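Local structure of putative adhesin (Parabacteroides distasonis, 3LJY) at residues I58-D62 and R63-I67; A92-S95 and G96-F100. The protein is a putative adhesin, probably a lipoprotein, that is inferred to serve in cell adhesion. One frame throughout, in Å; residues are numbered along the deposited sequence.

Contact 1: residues I58-D62 and R63-I67; sequences IEVKD and RVLTI
The Lys61 and Glu59 peptides face Val64 and Thr66 across the hairpin, and Val64 N bonds to Lys61 O at 2.8 Å. At Glu59 the carbonyl binds Thr66 N, while Leu65 CD1 packs 3.4 Å from Glu59 O. The Glu59 carboxylate rises on the same face as Thr66, its OE1 4.1 Å from Thr66 OG1 and not bonded to it. Glu59 N returns a nearly straight bond to Thr66 O at 2.9 Å (176°), and Lys61 N pairs with Val64 O.

On the other face the packing is aliphatic. Leu65, its CG swung anti to the backbone N (chi1 179°), brings CD1 to 3.9 Å from Ile58 CG2, and the two side chains run side by side; the same methyl touches Val60 CG2, whose side chain it crosses obliquely. Ile58 CG1 lies alongside Ile67 CG2. Val44 of strand 43-49 covers Ile58, Leu65 and Ile67, so this face looks into the protein.

Asp62 and Arg63 both take positive phi at the exposed corner. The whole is a beta hairpin with a two-residue loop, closed by a type I' turn from Lys61 to Val64.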
ATOM      1  N   ILE A  58     -17.179   4.035 -14.286  1.00 50.19           N
ATOM      2  CA  ILE A  58     -15.838   4.616 -14.219  1.00 50.12           C
ATOM      3  C   ILE A  58     -15.943   6.146 -14.152  1.00 51.46           C
ATOM      4  O   ILE A  58     -16.472   6.746 -15.075  1.00 52.14           O
ATOM      5  CB  ILE A  58     -15.002   4.224 -15.480  1.00 48.81           C
ATOM      6  CG1 ILE A  58     -14.969   2.681 -15.657  1.00 49.76           C
ATOM      7  CG2 ILE A  58     -13.595   4.756 -15.369  1.00 47.19           C
ATOM      8  CD1 ILE A  58     -14.548   2.178 -17.017  1.00 43.29           C
ATOM      9  N   GLU A  59     -15.462   6.773 -13.076  1.00 52.33           N
ATOM     10  CA  GLU A  59     -15.521   8.234 -12.955  1.00 54.21           C
ATOM     11  C   GLU A  59     -14.167   8.793 -12.562  1.00 51.61           C
ATOM     12  O   GLU A  59     -13.467   8.184 -11.772  1.00 51.43           O
ATOM     13  CB  GLU A  59     -16.561   8.659 -11.922  1.00 55.15           C
ATOM     14  CG  GLU A  59     -18.015   8.510 -12.400  1.00 59.49           C
ATOM     15  CD  GLU A  59     -19.047   8.626 -11.249  1.00 61.24           C
ATOM     16  OE1 GLU A  59     -18.675   8.401 -10.069  1.00 67.38           O
ATOM     17  OE2 GLU A  59     -20.235   8.941 -11.526  1.00 65.50           O
ATOM     18  N   VAL A  60     -13.812   9.942 -13.137  1.00 50.10           N
ATOM     19  CA  VAL A  60     -12.788  10.853 -12.598  1.00 48.24           C
ATOM     20  C   VAL A  60     -13.466  12.171 -12.212  1.00 48.32           C
ATOM     21  O   VAL A  60     -14.030  12.832 -13.063  1.00 46.83           O
ATOM     22  CB  VAL A  60     -11.646  11.128 -13.619  1.00 47.20           C
ATOM     23  CG1 VAL A  60     -10.716  12.244 -13.137  1.00 44.17           C
ATOM     24  CG2 VAL A  60     -10.855   9.872 -13.911  1.00 44.90           C
ATOM     25  N   LYS A  61     -13.406  12.526 -10.927  1.00 49.30           N
ATOM     26  CA  LYS A  61     -13.987  13.751 -10.379  1.00 49.76           C
ATOM     27  C   LYS A  61     -12.895  14.423  -9.586  1.00 48.21           C
ATOM     28  O   LYS A  61     -12.277  13.772  -8.766  1.00 48.44           O
ATOM     29  CB  LYS A  61     -15.113  13.458  -9.382  1.00 51.55           C
ATOM     30  CG  LYS A  61     -16.353  12.738  -9.879  1.00 53.58           C
ATOM     31  CD  LYS A  61     -17.417  12.786  -8.739  1.00 54.69           C
ATOM     32  CE  LYS A  61     -18.204  11.469  -8.563  1.00 58.43           C
ATOM     33  NZ  LYS A  61     -18.419  11.181  -7.097  1.00 57.96           N
ATOM     34  N   ASP A  62     -12.707  15.731  -9.795  0.50 47.05           N
ATOM     35  CA  ASP A  62     -11.582  16.517  -9.248  0.50 45.51           C
ATOM     36  C   ASP A  62     -10.303  15.686  -9.126  0.50 44.45           C
ATOM     37  O   ASP A  62      -9.698  15.567  -8.061  0.50 43.31           O
ATOM     38  CB  ASP A  62     -11.949  17.179  -7.914  0.50 45.74           C
ATOM     39  CG  ASP A  62     -10.918  18.224  -7.464  0.50 46.93           C
ATOM     40  OD1 ASP A  62     -10.451  19.051  -8.299  0.50 43.00           O
ATOM     41  OD2 ASP A  62     -10.583  18.204  -6.253  0.50 48.39           O
ATOM     42  N   ARG A  63      -9.928  15.096 -10.250  1.00 44.74           N
ATOM     43  CA  ARG A  63      -8.701  14.290 -10.382  1.00 45.40           C
ATOM     44  C   ARG A  63      -8.617  12.991  -9.565  1.00 45.40           C
ATOM     45  O   ARG A  63      -7.517  12.472  -9.400  1.00 46.14           O
ATOM     46  CB  ARG A  63      -7.455  15.181 -10.184  1.00 43.16           C
ATOM     47  CG  ARG A  63      -7.553  16.416 -11.014  1.00 41.25           C
ATOM     48  CD  ARG A  63      -6.317  17.280 -11.060  1.00 45.68           C
ATOM     49  NE  ARG A  63      -5.170  16.669 -11.740  1.00 45.67           N
ATOM     50  CZ  ARG A  63      -4.024  16.349 -11.142  1.00 46.36           C
ATOM     51  NH1 ARG A  63      -3.850  16.570  -9.848  1.00 47.56           N
ATOM     52  NH2 ARG A  63      -3.044  15.806 -11.846  1.00 50.32           N
ATOM     53  N   VAL A  64      -9.757  12.477  -9.071  1.00 45.76           N
ATOM     54  CA  VAL A  64      -9.813  11.191  -8.390  1.00 43.85           C
ATOM     55  C   VAL A  64     -10.510  10.135  -9.263  1.00 44.13           C
ATOM     56  O   VAL A  64     -11.652  10.328  -9.652  1.00 44.23           O
ATOM     57  CB  VAL A  64     -10.586  11.251  -7.045  1.00 45.25           C
ATOM     58  CG1 VAL A  64     -10.624   9.830  -6.383  1.00 37.64           C
ATOM     59  CG2 VAL A  64     -10.019  12.351  -6.061  1.00 38.23           C
ATOM     60  N   LEU A  65      -9.850   8.998  -9.511  1.00 44.18           N
ATOM     61  CA  LEU A  65     -10.498   7.852 -10.179  1.00 44.33           C
ATOM     62  C   LEU A  65     -11.227   6.895  -9.204  1.00 45.79           C
ATOM     63  O   LEU A  65     -10.635   6.411  -8.258  1.00 45.73           O
ATOM     64  CB  LEU A  65      -9.471   7.035 -10.992  1.00 42.72           C
ATOM     65  CG  LEU A  65      -9.958   5.798 -11.741  1.00 42.97           C
ATOM     66  CD1 LEU A  65     -10.991   6.153 -12.829  1.00 41.85           C
ATOM     67  CD2 LEU A  65      -8.825   5.019 -12.322  1.00 41.83           C
ATOM     68  N   THR A  66     -12.517   6.654  -9.433  1.00 46.81           N
ATOM     69  CA  THR A  66     -13.268   5.578  -8.775  1.00 47.96           C
ATOM     70  C   THR A  66     -13.884   4.652  -9.862  1.00 49.47           C
ATOM     71  O   THR A  66     -14.371   5.106 -10.907  1.00 49.61           O
ATOM     72  CB  THR A  66     -14.376   6.129  -7.808  1.00 49.02           C
ATOM     73  OG1 THR A  66     -15.170   7.108  -8.471  1.00 52.41           O
ATOM     74  CG2 THR A  66     -13.772   6.834  -6.584  1.00 50.03           C
ATOM     75  N   ILE A  67     -13.785   3.345  -9.641  1.00 50.64           N
ATOM     76  CA  ILE A  67     -14.416   2.348 -10.486  1.00 51.12           C
ATOM     77  C   ILE A  67     -15.243   1.438  -9.597  1.00 53.08           C
ATOM     78  O   ILE A  67     -14.725   0.803  -8.678  1.00 55.30           O
ATOM     79  CB  ILE A  67     -13.383   1.507 -11.269  1.00 50.21           C
ATOM     80  CG1 ILE A  67     -12.469   2.421 -12.076  1.00 48.31           C
ATOM     81  CG2 ILE A  67     -14.074   0.519 -12.186  1.00 47.01           C
ATOM     82  CD1 ILE A  67     -11.389   1.714 -12.720  1.00 45.46           C
TER

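Contact 2: residues A92-S95 and G96-F100; sequences AKVS and GNANF
Val94 and Phe100 make the tight part of this contact, their side chains crossing at about a right angle. Val94 CG2 sits 3.7 Å from Phe100 CB and follows on to the ring at CG, approaching it obliquely. Phe100 CG is anti to the backbone N (chi1 -179°), which sends the ring back across the bend to Ala92, where Phe100 CE2 lies 3.9 Å from Ala92 CB. The other valine branch, Val94 CG1, meets Ala98 CB at 3.7 Å. All four residues are buried, and Val27 and Val121 from neighbouring strands add further cover to Val94.

The turn itself is looser. Ser95 O accepts a weak hydrogen bond from Ala98 N, 3.3 Å long, and Ala98 CB lies equally close to Ser95 O. Gly96 takes a positive phi, and Asn97, an exposed residue, starts its side chain away from the other half of the bend. Ser119 OG makes weak hydrogen bonds to Val94 O and Gly96 O, so a hydroxyl from the following bend ties to both sides of this one.

Chemically, the two sides divide the work: aliphatic and aromatic carbon fills the inside of the bend, whereas the turn is spanned by one weak backbone bond, Ala98 N to Ser95 O. The corner therefore appears to be held mainly by apolar packing inside and by ties to adjacent strands.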
ATOM      1  N   ALA A  92      -3.566   6.783  -2.830  1.00 43.20           N
ATOM      2  CA  ALA A  92      -4.471   5.669  -3.097  1.00 43.31           C
ATOM      3  C   ALA A  92      -5.142   5.211  -1.823  1.00 43.01           C
ATOM      4  O   ALA A  92      -4.502   5.123  -0.787  1.00 41.74           O
ATOM      5  CB  ALA A  92      -3.752   4.465  -3.794  1.00 40.22           C
ATOM      6  N   LYS A  93      -6.437   4.928  -1.913  0.62 43.80           N
ATOM      7  CA  LYS A  93      -7.197   4.366  -0.810  0.62 44.96           C
ATOM      8  C   LYS A  93      -7.712   2.999  -1.308  0.62 44.25           C
ATOM      9  O   LYS A  93      -8.340   2.898  -2.376  0.62 41.02           O
ATOM     10  CB  LYS A  93      -8.331   5.313  -0.352  0.62 46.28           C
ATOM     11  CG  LYS A  93      -7.921   6.352   0.733  0.62 48.21           C
ATOM     12  CD  LYS A  93      -7.737   7.827   0.252  0.62 49.23           C
ATOM     13  CE  LYS A  93      -6.326   8.153  -0.291  0.62 46.65           C
ATOM     14  NZ  LYS A  93      -5.149   7.964   0.657  0.62 40.91           N
ATOM     15  N   VAL A  94      -7.372   1.950  -0.555  1.00 43.02           N
ATOM     16  CA  VAL A  94      -7.591   0.577  -0.985  1.00 43.52           C
ATOM     17  C   VAL A  94      -8.342  -0.156   0.100  1.00 44.01           C
ATOM     18  O   VAL A  94      -7.850  -0.284   1.213  1.00 45.83           O
ATOM     19  CB  VAL A  94      -6.255  -0.162  -1.362  1.00 45.00           C
ATOM     20  CG1 VAL A  94      -6.565  -1.492  -1.969  1.00 39.62           C
ATOM     21  CG2 VAL A  94      -5.413   0.679  -2.343  1.00 41.54           C
ATOM     22  N   SER A  95      -9.556  -0.597  -0.221  0.50 44.86           N
ATOM     23  CA  SER A  95     -10.451  -1.288   0.718  0.50 45.16           C
ATOM     24  C   SER A  95     -11.109  -2.517   0.082  0.50 46.29           C
ATOM     25  O   SER A  95     -10.863  -2.846  -1.079  0.50 48.40           O
ATOM     26  CB  SER A  95     -11.540  -0.331   1.241  0.50 44.38           C
ATOM     27  OG  SER A  95     -11.456   0.956   0.654  0.50 47.04           O
ATOM     28  N   GLY A  96     -11.972  -3.183   0.841  1.00 47.52           N
ATOM     29  CA  GLY A  96     -12.667  -4.365   0.342  1.00 48.51           C
ATOM     30  C   GLY A  96     -11.629  -5.450   0.306  1.00 50.68           C
ATOM     31  O   GLY A  96     -10.788  -5.559   1.189  1.00 53.05           O
ATOM     32  N   ASN A  97     -11.654  -6.259  -0.714  1.00 52.69           N
ATOM     33  CA  ASN A  97     -10.605  -7.239  -0.841  1.00 54.48           C
ATOM     34  C   ASN A  97      -9.765  -6.916  -2.044  1.00 53.00           C
ATOM     35  O   ASN A  97      -9.400  -7.812  -2.803  1.00 55.34           O
ATOM     36  CB  ASN A  97     -11.248  -8.636  -0.910  1.00 57.75           C
ATOM     37  CG  ASN A  97     -10.660  -9.571   0.100  1.00 61.30           C
ATOM     38  OD1 ASN A  97      -9.435  -9.771   0.146  1.00 67.68           O
ATOM     39  ND2 ASN A  97     -11.506 -10.115   0.951  1.00 64.66           N
ATOM     40  N   ALA A  98      -9.509  -5.622  -2.256  1.00 50.76           N
ATOM     41  CA  ALA A  98      -8.890  -5.170  -3.499  1.00 48.59           C
ATOM     42  C   ALA A  98      -7.427  -5.576  -3.491  1.00 47.92           C
ATOM     43  O   ALA A  98      -6.834  -5.709  -2.430  1.00 46.63           O
ATOM     44  CB  ALA A  98      -9.035  -3.683  -3.672  1.00 47.39           C
ATOM     45  N   ASN A  99      -6.886  -5.815  -4.690  1.00 46.34           N
ATOM     46  CA  ASN A  99      -5.465  -6.090  -4.897  1.00 46.23           C
ATOM     47  C   ASN A  99      -4.930  -4.969  -5.783  1.00 45.49           C
ATOM     48  O   ASN A  99      -5.183  -4.947  -7.016  1.00 47.64           O
ATOM     49  CB  ASN A  99      -5.285  -7.467  -5.532  1.00 45.65           C
ATOM     50  CG  ASN A  99      -3.845  -7.866  -5.680  1.00 45.79           C
ATOM     51  OD1 ASN A  99      -2.944  -7.260  -5.120  1.00 47.73           O
ATOM     52  ND2 ASN A  99      -3.616  -8.910  -6.449  1.00 46.26           N
ATOM     53  N   PHE A 100      -4.255  -4.011  -5.144  1.00 44.35           N
ATOM     54  CA  PHE A 100      -3.793  -2.820  -5.819  1.00 44.82           C
ATOM     55  C   PHE A 100      -2.319  -2.981  -6.215  1.00 43.61           C
ATOM     56  O   PHE A 100      -1.473  -3.185  -5.379  1.00 44.03           O
ATOM     57  CB  PHE A 100      -4.007  -1.592  -4.932  1.00 46.30           C
ATOM     58  CG  PHE A 100      -3.573  -0.292  -5.578  1.00 46.80           C
ATOM     59  CD1 PHE A 100      -4.291   0.253  -6.624  1.00 47.75           C
ATOM     60  CD2 PHE A 100      -2.459   0.369  -5.146  1.00 45.87           C
ATOM     61  CE1 PHE A 100      -3.898   1.434  -7.231  1.00 47.03           C
ATOM     62  CE2 PHE A 100      -2.057   1.555  -5.746  1.00 50.39           C
ATOM     63  CZ  PHE A 100      -2.775   2.084  -6.797  1.00 50.08           C
TER

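In the fold
Contact 1 closes before contact 2 opens along the chain, and their centres lie about 15 Å apart, with nearest atoms about 7 Å apart and no touch. Both reach the same mixed sheet: strand 56-61 is its outermost member here, followed across by 64-69, 24-27 and then 91-94, so a single strand separates the hairpin from contact 2. The hairpin sits near one end of the elongated molecule, where it supplies the sheet's one antiparallel pairing. From 64-69 onward the neighbouring strands are parallel, and contact 2 carries the chain over to strand 99-102 on another face, a corner of the coiling expected of a pectate-lyase-like beta-helix.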